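Local coordinates for tail spike protein (Acinetobacter phage vB_AbaP_AS12, PDB 6EU4) that probably recognises and perhaps degrades the capsular polysaccharide of its Acinetobacter baumannii host as the phage's trimeric tailspike, at residues Ser516-Leu521 against Ala539-Ser544; Asn532-Gln537 against Thr553-Gln558. One frame throughout, in Å; residues are numbered along the deposited sequence.

Interaction 1 (Ser516-Leu521 against Ala539-Ser544); sequences SGVPYL and AFAISS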
loop_
_atom_site.group_PDB
_atom_site.type_symbol
_atom_site.label_atom_id
_atom_site.label_comp_id
_atom_site.label_asym_id
_atom_site.label_seq_id
_atom_site.Cartn_x
_atom_site.Cartn_y
_atom_site.Cartn_z
ATOM N N SER A 516 24.653 42.986 -27.114
ATOM C CA SER A 516 24.498 41.800 -27.942
ATOM C C SER A 516 25.821 41.054 -28.104
ATOM O O SER A 516 26.910 41.620 -27.959
ATOM C CB SER A 516 23.965 42.185 -29.317
ATOM O OG SER A 516 24.930 42.985 -29.981
ATOM N N GLY A 517 25.712 39.760 -28.417
ATOM C CA GLY A 517 26.857 39.015 -28.907
ATOM C C GLY A 517 27.775 38.449 -27.851
ATOM O O GLY A 517 28.913 38.078 -28.169
ATOM N N VAL A 518 27.328 38.387 -26.601
ATOM C CA VAL A 518 28.080 37.752 -25.522
ATOM C C VAL A 518 27.125 36.836 -24.770
ATOM O O VAL A 518 25.911 37.072 -24.775
ATOM C CB VAL A 518 28.707 38.783 -24.568
ATOM C CG1 VAL A 518 29.774 39.598 -25.280
ATOM C CG2 VAL A 518 27.637 39.694 -23.979
ATOM N N PRO A 519 27.620 35.787 -24.123
ATOM C CA PRO A 519 26.743 34.920 -23.327
ATOM C C PRO A 519 26.314 35.614 -22.044
ATOM O O PRO A 519 26.978 36.540 -21.573
ATOM C CB PRO A 519 27.623 33.703 -23.034
ATOM C CG PRO A 519 29.013 34.235 -23.076
ATOM C CD PRO A 519 29.021 35.338 -24.109
ATOM N N TYR A 520 25.205 35.132 -21.466
ATOM C CA TYR A 520 24.609 35.747 -20.280
ATOM C C TYR A 520 24.205 34.735 -19.221
ATOM O O TYR A 520 23.800 33.607 -19.520
ATOM C CB TYR A 520 23.331 36.529 -20.607
ATOM C CG TYR A 520 23.534 37.899 -21.196
ATOM C CD1 TYR A 520 23.867 38.060 -22.535
ATOM C CD2 TYR A 520 23.352 39.037 -20.423
ATOM C CE1 TYR A 520 24.027 39.320 -23.080
ATOM C CE2 TYR A 520 23.506 40.292 -20.957
ATOM C CZ TYR A 520 23.847 40.437 -22.279
ATOM O OH TYR A 520 24.017 41.694 -22.818
ATOM N N LEU A 521 24.305 35.172 -17.972
ATOM C CA LEU A 521 23.468 34.694 -16.885
ATOM C C LEU A 521 22.523 35.822 -16.505
ATOM O O LEU A 521 22.935 36.985 -16.457
ATOM C CB LEU A 521 24.305 34.283 -15.675
ATOM C CG LEU A 521 25.093 32.987 -15.828
ATOM C CD1 LEU A 521 26.107 32.834 -14.707
ATOM C CD2 LEU A 521 24.123 31.816 -15.827
ATOM N N ALA A 539 21.293 41.169 -15.197
ATOM C CA ALA A 539 21.943 40.499 -16.321
ATOM C C ALA A 539 23.453 40.652 -16.232
ATOM O O ALA A 539 23.964 41.766 -16.042
ATOM C CB ALA A 539 21.447 41.048 -17.658
ATOM N N PHE A 540 24.157 39.515 -16.367
ATOM C CA PHE A 540 25.609 39.457 -16.470
ATOM C C PHE A 540 25.968 39.199 -17.929
ATOM O O PHE A 540 25.764 38.090 -18.434
ATOM C CB PHE A 540 26.178 38.345 -15.592
ATOM C CG PHE A 540 25.949 38.543 -14.122
ATOM C CD1 PHE A 540 26.860 39.266 -13.368
ATOM C CD2 PHE A 540 24.850 37.991 -13.485
ATOM C CE1 PHE A 540 26.671 39.455 -12.011
ATOM C CE2 PHE A 540 24.664 38.177 -12.112
ATOM C CZ PHE A 540 25.576 38.901 -11.382
ATOM N N ALA A 541 26.471 40.226 -18.609
ATOM C CA ALA A 541 26.992 40.089 -19.968
ATOM C C ALA A 541 28.442 39.641 -19.867
ATOM O O ALA A 541 29.331 40.452 -19.608
ATOM C CB ALA A 541 26.863 41.405 -20.725
ATOM N N ILE A 542 28.693 38.352 -20.110
ATOM C CA ILE A 542 29.940 37.698 -19.715
ATOM C C ILE A 542 30.885 37.641 -20.913
ATOM O O ILE A 542 30.630 36.927 -21.889
ATOM C CB ILE A 542 29.674 36.295 -19.153
ATOM C CG1 ILE A 542 28.739 36.370 -17.939
ATOM C CG2 ILE A 542 30.996 35.598 -18.797
ATOM C CD1 ILE A 542 28.291 35.033 -17.433
ATOM N N SER A 543 32.003 38.365 -20.827
ATOM C CA SER A 543 33.115 38.230 -21.754
ATOM C C SER A 543 34.196 37.365 -21.098
ATOM O O SER A 543 34.067 36.928 -19.953
ATOM C CB SER A 543 33.654 39.606 -22.171
ATOM O OG SER A 543 32.673 40.340 -22.900
ATOM N N SER A 544 35.286 37.121 -21.829
ATOM C CA SER A 544 36.239 36.106 -21.386
ATOM C C SER A 544 36.953 36.515 -20.102
ATOM O O SER A 544 37.329 35.647 -19.307
ATOM C CB SER A 544 37.264 35.817 -22.484
ATOM O OG SER A 544 38.033 36.964 -22.759
#
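The ring of Tyr520 lies against Ala541, its non-hydrogen-bonded partner across an antiparallel strand pair, and this is the tightly packed part of the contact. Ala541 CA stands over one face of the ring, displaced toward the rim and 3.9 Å from the ring centroid in a CH-pi contact, while Ala541 CB comes within 3.5 Å of Tyr520 CZ. CG of Tyr520 is anti to its carbonyl carbon (chi1 -79°), which swings the far end of the ring back toward the neighbouring strand. There Ala539 CB meets the ring edge near its plane, and the hydroxyl continues past Ala541 to a hydrogen bond with the carbonyl O of Ser515. The adjoining pair, Leu521 and Phe540, is hydrogen-bonded in both directions. Phe540 N reaches Leu521 O at 2.8 Å, almost straight at 173°, whereas the return bond from Leu521 N to Phe540 O is longer, 3.3 Å, and more bent. Phe540 O also receives the CA-H of Tyr520. Two residues along, past the Tyr520-Ala541 pair, Ile542 N gives a straight bond of 2.9 Å to Pro519 O, and Ile542 CD1 approaches Leu521 CG at 4.1 Å. Beyond this no further strand bond joins the two segments: Val518 touches Ala541 CB with CG2 and Ser543 OG with CG1, each at 3.8 Å, and Val518 and Ser543 are partly exposed, whereas Ala541 is buried. The contact lies at the end of the hairpin of strands 520-526 and 535-542 remote from its connecting loop. Tyr520 also pairs through its backbone with Gln501 on strand 496-501, and Ala541 with Thr548 on strand 547-554, while a second subunit packs its Trp525 against the Phe540 ring and its Asp555 against Ile542.

Interaction 2 (Asn532-Gln537 against Thr553-Gln558); sequences NSYNAQ and TGDYGQ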
loop_
_atom_site.group_PDB
_atom_site.type_symbol
_atom_site.label_atom_id
_atom_site.label_comp_id
_atom_site.label_asym_id
_atom_site.label_seq_id
_atom_site.Cartn_x
_atom_site.Cartn_y
_atom_site.Cartn_z
ATOM N N ASN A 532 -0.198 39.264 -15.388
ATOM C CA ASN A 532 0.488 40.495 -15.024
ATOM C C ASN A 532 1.377 40.229 -13.820
ATOM O O ASN A 532 1.068 39.380 -12.985
ATOM C CB ASN A 532 -0.490 41.621 -14.688
ATOM C CG ASN A 532 -1.178 42.180 -15.924
ATOM O OD1 ASN A 532 -0.555 42.840 -16.744
ATOM N ND2 ASN A 532 -2.467 41.899 -16.065
ATOM N N SER A 533 2.483 40.966 -13.735
ATOM C CA SER A 533 3.454 40.733 -12.670
ATOM C C SER A 533 4.387 41.936 -12.533
ATOM O O SER A 533 4.628 42.671 -13.494
ATOM C CB SER A 533 4.286 39.470 -12.923
ATOM O OG SER A 533 4.882 39.473 -14.215
ATOM N N TYR A 534 4.883 42.125 -11.315
ATOM C CA TYR A 534 6.080 42.920 -11.072
ATOM C C TYR A 534 7.296 42.080 -11.414
ATOM O O TYR A 534 7.334 40.882 -11.112
ATOM C CB TYR A 534 6.177 43.340 -9.603
ATOM C CG TYR A 534 5.086 44.250 -9.159
ATOM C CD1 TYR A 534 5.195 45.617 -9.341
ATOM C CD2 TYR A 534 3.936 43.755 -8.542
ATOM C CE1 TYR A 534 4.183 46.471 -8.938
ATOM C CE2 TYR A 534 2.931 44.606 -8.146
ATOM C CZ TYR A 534 3.069 45.960 -8.346
ATOM O OH TYR A 534 2.094 46.837 -7.965
ATOM N N ASN A 535 8.303 42.707 -12.015
ATOM C CA ASN A 535 9.519 41.982 -12.367
ATOM C C ASN A 535 10.752 42.853 -12.197
ATOM O O ASN A 535 10.695 44.086 -12.211
ATOM C CB ASN A 535 9.481 41.461 -13.809
ATOM C CG ASN A 535 8.425 40.393 -14.015
ATOM O OD1 ASN A 535 7.299 40.687 -14.416
ATOM N ND2 ASN A 535 8.779 39.156 -13.732
ATOM N N ALA A 536 11.878 42.169 -12.051
ATOM C CA ALA A 536 13.197 42.784 -12.123
ATOM C C ALA A 536 14.149 41.762 -12.717
ATOM O O ALA A 536 13.931 40.553 -12.598
ATOM C CB ALA A 536 13.679 43.225 -10.741
ATOM N N GLN A 537 15.214 42.247 -13.351
ATOM C CA GLN A 537 16.231 41.360 -13.885
ATOM C C GLN A 537 17.609 41.947 -13.627
ATOM O O GLN A 537 17.810 43.161 -13.727
ATOM C CB GLN A 537 16.048 41.102 -15.387
ATOM C CG GLN A 537 14.777 40.327 -15.745
ATOM C CD GLN A 537 14.626 40.123 -17.249
ATOM O OE1 GLN A 537 15.067 40.939 -18.043
ATOM N NE2 GLN A 537 14.028 39.000 -17.639
ATOM N N THR A 553 13.634 46.898 -14.352
ATOM C CA THR A 553 12.404 46.537 -13.665
ATOM C C THR A 553 11.231 46.645 -14.617
ATOM O O THR A 553 11.260 47.398 -15.593
ATOM C CB THR A 553 12.134 47.444 -12.459
ATOM O OG1 THR A 553 12.136 48.802 -12.883
ATOM C CG2 THR A 553 13.186 47.242 -11.379
ATOM N N GLY A 554 10.182 45.905 -14.278
ATOM C CA GLY A 554 8.912 45.987 -14.974
ATOM C C GLY A 554 7.773 46.129 -13.990
ATOM O O GLY A 554 7.566 45.268 -13.131
ATOM N N ASP A 555 7.046 47.235 -14.089
ATOM C CA ASP A 555 5.910 47.477 -13.220
ATOM C C ASP A 555 4.743 46.591 -13.646
ATOM O O ASP A 555 4.638 46.174 -14.801
ATOM C CB ASP A 555 5.544 48.962 -13.282
ATOM C CG ASP A 555 4.660 49.441 -12.124
ATOM O OD1 ASP A 555 4.338 48.661 -11.194
ATOM O OD2 ASP A 555 4.282 50.648 -12.165
ATOM N N TYR A 556 3.884 46.283 -12.683
ATOM C CA TYR A 556 2.683 45.502 -12.933
ATOM C C TYR A 556 1.833 46.184 -14.001
ATOM O O TYR A 556 1.411 47.333 -13.827
ATOM C CB TYR A 556 1.916 45.371 -11.623
ATOM C CG TYR A 556 0.756 44.413 -11.622
ATOM C CD1 TYR A 556 -0.508 44.815 -12.044
ATOM C CD2 TYR A 556 0.919 43.118 -11.170
ATOM C CE1 TYR A 556 -1.580 43.936 -12.022
ATOM C CE2 TYR A 556 -0.152 42.227 -11.140
ATOM C CZ TYR A 556 -1.395 42.652 -11.562
ATOM O OH TYR A 556 -2.464 41.782 -11.549
ATOM N N GLY A 557 1.592 45.484 -15.112
ATOM C CA GLY A 557 0.815 46.037 -16.205
ATOM C C GLY A 557 1.557 47.004 -17.104
ATOM O O GLY A 557 0.927 47.651 -17.952
ATOM N N GLN A 558 2.866 47.123 -16.957
ATOM C CA GLN A 558 3.674 48.006 -17.784
ATOM C C GLN A 558 4.792 47.214 -18.441
ATOM O O GLN A 558 5.239 46.187 -17.929
ATOM C CB GLN A 558 4.301 49.144 -16.961
ATOM C CG GLN A 558 3.314 50.004 -16.215
ATOM C CD GLN A 558 2.504 50.934 -17.132
ATOM O OE1 GLN A 558 2.847 51.151 -18.294
ATOM N NE2 GLN A 558 1.431 51.486 -16.594
HETATM O O HOH W 1 2.450 42.996 -16.093
HETATM O O HOH W 2 2.108 49.095 -9.731
#
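Asn535 and Gly554 form an antiparallel hydrogen-bonded pair, with Asn535 N to Gly554 O at 2.9 Å and Gly554 N to Asn535 O at 2.8 Å, and past this pair the type II turn Asp555-Gln558 keeps alongside residues 532-534. Tyr556, in that turn, is gripped by two CH-pi contacts. Its CB sits over the centre of the Tyr534 ring, 3.6 Å from the centroid, while its own ring takes Asn532 CB over one face, offset toward the rim. CG of Tyr556 is anti to its backbone N (chi1 -170°), which carries the ring back along the other chain to Asn532; the two tyrosine rings are oblique, their planes 40° apart. Asp555 runs alongside Tyr534 in the same direction, with OD1 3.1 Å from Tyr534 CE1, and a water joins that carboxylate oxygen to the tyrosine hydroxyl. A second water is held by Asn532 OD1, Ser533 N and Gly557 N, the last at 2.8 Å, and so links the turn to the facing chain. Ser533 OG donates to Asn535 OD1 at 2.7 Å; this amide oxygen also accepts from Arg491 NE, and with ND2 bonded to Trp525 O the amide's rotation is fixed from both ends. Arg491 NH2 meets both Ser533 O and Asp555 O, tying the two chains together. The contact lies where the regular pairing of strands 535-542 and 547-554 ends, away from their hairpin loop, with strand 520-526 flanking the former through Trp525 and Ser526; Pro519 and Phe540 of a third subunit pack on Tyr534 and Ala536.

Interactions 1 and 2 lie at opposite ends of strand 535-542, their centres about 23 Å apart, and do not touch within the chain. Interaction 1 joins this strand to 520-526, interaction 2 joins it to 547-554, so three successive antiparallel strands of one sheet are connected. They are also complementary across the trimer: the surroundings of interaction 1 include Tyr534, Asn535, Thr553 and Asp555 of the second subunit, and those of interaction 2 include Pro519, Phe540 and Ser543 of the third. Each thus contributes to subunit packing around the sheet. Both centres lie far from the chain centre, about 52 and 44 Å, on the same side of it.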